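Local structure of nucleoside-diphosphate sugar epimerase (SulA family) (Corynebacterium glutamicum, 3OH8) at residues A[235-240]-A[289-294]. The protein probably acts as a nucleotide-dependent nucleoside-diphosphate sugar epimerase of the Rossmann-fold epimerase/dehydratase family. Numbering follows the deposited sequence.
Sequences FLAELV and TAPASD
The pyrrolidine ring of Pro-291 has the methyl of Ala-237 over one face, with CB of Ala-237 4.1 Å from CD of Pro-291. Glu-238 meets the same ring at its rim, where its CG lies beside the CB–CG bond, 4.0 Å from Pro-291 CB. With CG anti to the carbonyl carbon (chi1 -69°) and the chain extended beyond it, only the aliphatic stem of Glu-238 touches the proline, crossing it at a slant; its carboxylate is carried past the contact.

The Ala-237 methyl also reaches the backbone of Thr-289, 3.8 Å from its CA, which places it against the residue just before the short helix 290-294. One turn on, Val-240 holds CG1 anti to its backbone N (chi1 171°), and this branch rests 3.9 Å from the methyl of Ala-292. No hydrogen bond crosses between the segments: the Ala-292 N-H is used within its own turn, on Thr-289 O at 2.9 Å. The axes of the short segments 235-240 and 290-294 approach to 7.3 Å, nearly parallel at 18°, consistent with the small side chains between them.

Both segments pack on the central sheet of the Rossmann-type domain. Ala-237 and Thr-289 meet at Met-249 of strand 248-254, Val-240 reaches Leu-205 of strand 204-207, and Ala-292 leans on Val-299 of strand 298-308, which sets helix 290-294 alongside helix 222-242 over neighbouring parallel strands.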
ATOM      1  N   PHE A 235      12.958 -11.150 -21.390  1.00 14.56           N
ATOM      2  CA  PHE A 235      14.371 -10.910 -21.149  1.00 16.84           C
ATOM      3  C   PHE A 235      14.663 -10.987 -19.655  1.00 15.94           C
ATOM      4  O   PHE A 235      15.682 -11.532 -19.235  1.00 19.89           O
ATOM      5  CB  PHE A 235      14.817  -9.578 -21.769  1.00 17.92           C
ATOM      6  CG  PHE A 235      14.633  -9.522 -23.277  1.00 23.95           C
ATOM      7  CD1 PHE A 235      14.512 -10.692 -24.015  1.00 25.82           C
ATOM      8  CD2 PHE A 235      14.577  -8.306 -23.948  1.00 19.36           C
ATOM      9  CE1 PHE A 235      14.347 -10.654 -25.401  1.00 29.55           C
ATOM     10  CE2 PHE A 235      14.418  -8.257 -25.328  1.00 24.65           C
ATOM     11  CZ  PHE A 235      14.300  -9.436 -26.055  1.00 24.20           C
ATOM     12  N   LEU A 236      13.748 -10.474 -18.846  1.00 14.15           N
ATOM     13  CA  LEU A 236      13.912 -10.566 -17.396  1.00 18.21           C
ATOM     14  C   LEU A 236      13.830 -12.040 -16.956  1.00 17.44           C
ATOM     15  O   LEU A 236      14.610 -12.502 -16.121  1.00 18.52           O
ATOM     16  CB  LEU A 236      12.832  -9.744 -16.689  1.00 19.71           C
ATOM     17  CG  LEU A 236      13.121  -8.391 -16.018  1.00 26.05           C
ATOM     18  CD1 LEU A 236      14.620  -8.034 -15.893  1.00 21.14           C
ATOM     19  CD2 LEU A 236      12.356  -7.318 -16.717  1.00 23.83           C
ATOM     20  N   ALA A 237      12.875 -12.772 -17.513  1.00 19.60           N
ATOM     21  CA  ALA A 237      12.721 -14.189 -17.173  1.00 18.19           C
ATOM     22  C   ALA A 237      13.995 -14.969 -17.488  1.00 16.75           C
ATOM     23  O   ALA A 237      14.394 -15.858 -16.734  1.00 15.98           O
ATOM     24  CB  ALA A 237      11.526 -14.791 -17.891  1.00 21.53           C
ATOM     25  N   GLU A 238      14.645 -14.623 -18.591  1.00 17.36           N
ATOM     26  CA  GLU A 238      15.906 -15.263 -18.938  1.00 18.34           C
ATOM     27  C   GLU A 238      16.969 -14.994 -17.890  1.00 20.67           C
ATOM     28  O   GLU A 238      17.720 -15.895 -17.520  1.00 19.31           O
ATOM     29  CB  GLU A 238      16.379 -14.818 -20.330  1.00 18.89           C
ATOM     30  CG  GLU A 238      15.477 -15.356 -21.437  1.00 21.11           C
ATOM     31  CD  GLU A 238      15.822 -14.834 -22.820  1.00 28.92           C
ATOM     32  OE1 GLU A 238      16.720 -13.977 -22.937  1.00 28.68           O
ATOM     33  OE2 GLU A 238      15.180 -15.279 -23.792  1.00 29.67           O
ATOM     34  N   LEU A 239      17.045 -13.753 -17.413  1.00 19.29           N
ATOM     35  CA  LEU A 239      18.007 -13.427 -16.374  1.00 22.33           C
ATOM     36  C   LEU A 239      17.689 -14.214 -15.108  1.00 22.03           C
ATOM     37  O   LEU A 239      18.592 -14.682 -14.414  1.00 19.40           O
ATOM     38  CB  LEU A 239      18.028 -11.924 -16.092  1.00 24.61           C
ATOM     39  CG  LEU A 239      18.557 -11.032 -17.219  1.00 21.71           C
ATOM     40  CD1 LEU A 239      18.500  -9.562 -16.803  1.00 21.92           C
ATOM     41  CD2 LEU A 239      19.979 -11.433 -17.626  1.00 20.22           C
ATOM     42  N   VAL A 240      16.403 -14.372 -14.813  1.00 20.18           N
ATOM     43  CA  VAL A 240      16.013 -15.163 -13.659  1.00 20.94           C
ATOM     44  C   VAL A 240      16.508 -16.594 -13.869  1.00 20.58           C
ATOM     45  O   VAL A 240      17.116 -17.192 -12.984  1.00 22.54           O
ATOM     46  CB  VAL A 240      14.484 -15.142 -13.429  1.00 17.48           C
ATOM     47  CG1 VAL A 240      14.094 -16.154 -12.363  1.00 19.06           C
ATOM     48  CG2 VAL A 240      14.028 -13.749 -13.030  1.00 17.31           C
ATOM     49  N   THR A 289       7.104 -15.456 -19.283  1.00 17.57           N
ATOM     50  CA  THR A 289       7.885 -15.869 -18.110  1.00 15.81           C
ATOM     51  C   THR A 289       8.403 -17.301 -18.236  1.00 22.21           C
ATOM     52  O   THR A 289       9.132 -17.785 -17.367  1.00 19.92           O
ATOM     53  CB  THR A 289       7.091 -15.773 -16.761  1.00 21.83           C
ATOM     54  OG1 THR A 289       5.986 -16.682 -16.769  1.00 21.87           O
ATOM     55  CG2 THR A 289       6.591 -14.355 -16.501  1.00 21.87           C
ATOM     56  N   ALA A 290       8.026 -17.973 -19.316  1.00 22.80           N
ATOM     57  CA  ALA A 290       8.359 -19.390 -19.491  1.00 24.91           C
ATOM     58  C   ALA A 290       9.835 -19.770 -19.251  1.00 23.75           C
ATOM     59  O   ALA A 290      10.103 -20.807 -18.662  1.00 24.41           O
ATOM     60  CB  ALA A 290       7.869 -19.897 -20.856  1.00 25.10           C
ATOM     61  N   PRO A 291      10.792 -18.932 -19.686  1.00 22.65           N
ATOM     62  CA  PRO A 291      12.190 -19.292 -19.409  1.00 24.07           C
ATOM     63  C   PRO A 291      12.495 -19.465 -17.918  1.00 28.04           C
ATOM     64  O   PRO A 291      13.298 -20.326 -17.562  1.00 25.67           O
ATOM     65  CB  PRO A 291      12.978 -18.113 -19.990  1.00 19.25           C
ATOM     66  CG  PRO A 291      12.085 -17.584 -21.085  1.00 21.86           C
ATOM     67  CD  PRO A 291      10.691 -17.736 -20.545  1.00 23.16           C
ATOM     68  N   ALA A 292      11.876 -18.665 -17.055  1.00 23.63           N
ATOM     69  CA  ALA A 292      12.113 -18.802 -15.623  1.00 19.51           C
ATOM     70  C   ALA A 292      11.575 -20.127 -15.087  1.00 20.65           C
ATOM     71  O   ALA A 292      12.266 -20.856 -14.383  1.00 21.80           O
ATOM     72  CB  ALA A 292      11.492 -17.643 -14.862  1.00 14.28           C
ATOM     73  N   SER A 293      10.331 -20.443 -15.414  1.00 20.84           N
ATOM     74  CA  SER A 293       9.742 -21.662 -14.882  1.00 20.80           C
ATOM     75  C   SER A 293      10.369 -22.889 -15.548  1.00 25.29           C
ATOM     76  O   SER A 293      10.529 -23.925 -14.908  1.00 22.34           O
ATOM     77  CB  SER A 293       8.218 -21.648 -15.025  1.00 21.75           C
ATOM     78  OG  SER A 293       7.850 -21.299 -16.348  1.00 21.65           O
ATOM     79  N   ASP A 294      10.750 -22.768 -16.817  1.00 26.16           N
ATOM     80  CA  ASP A 294      11.452 -23.868 -17.482  1.00 31.18           C
ATOM     81  C   ASP A 294      12.745 -24.193 -16.746  1.00 33.58           C
ATOM     82  O   ASP A 294      13.173 -25.347 -16.708  1.00 31.24           O
ATOM     83  CB  ASP A 294      11.771 -23.540 -18.938  1.00 29.89           C
ATOM     84  CG  ASP A 294      10.538 -23.539 -19.818  1.00 33.01           C
ATOM     85  OD1 ASP A 294       9.495 -24.083 -19.392  1.00 36.04           O
ATOM     86  OD2 ASP A 294      10.616 -22.998 -20.941  1.00 36.58           O
TER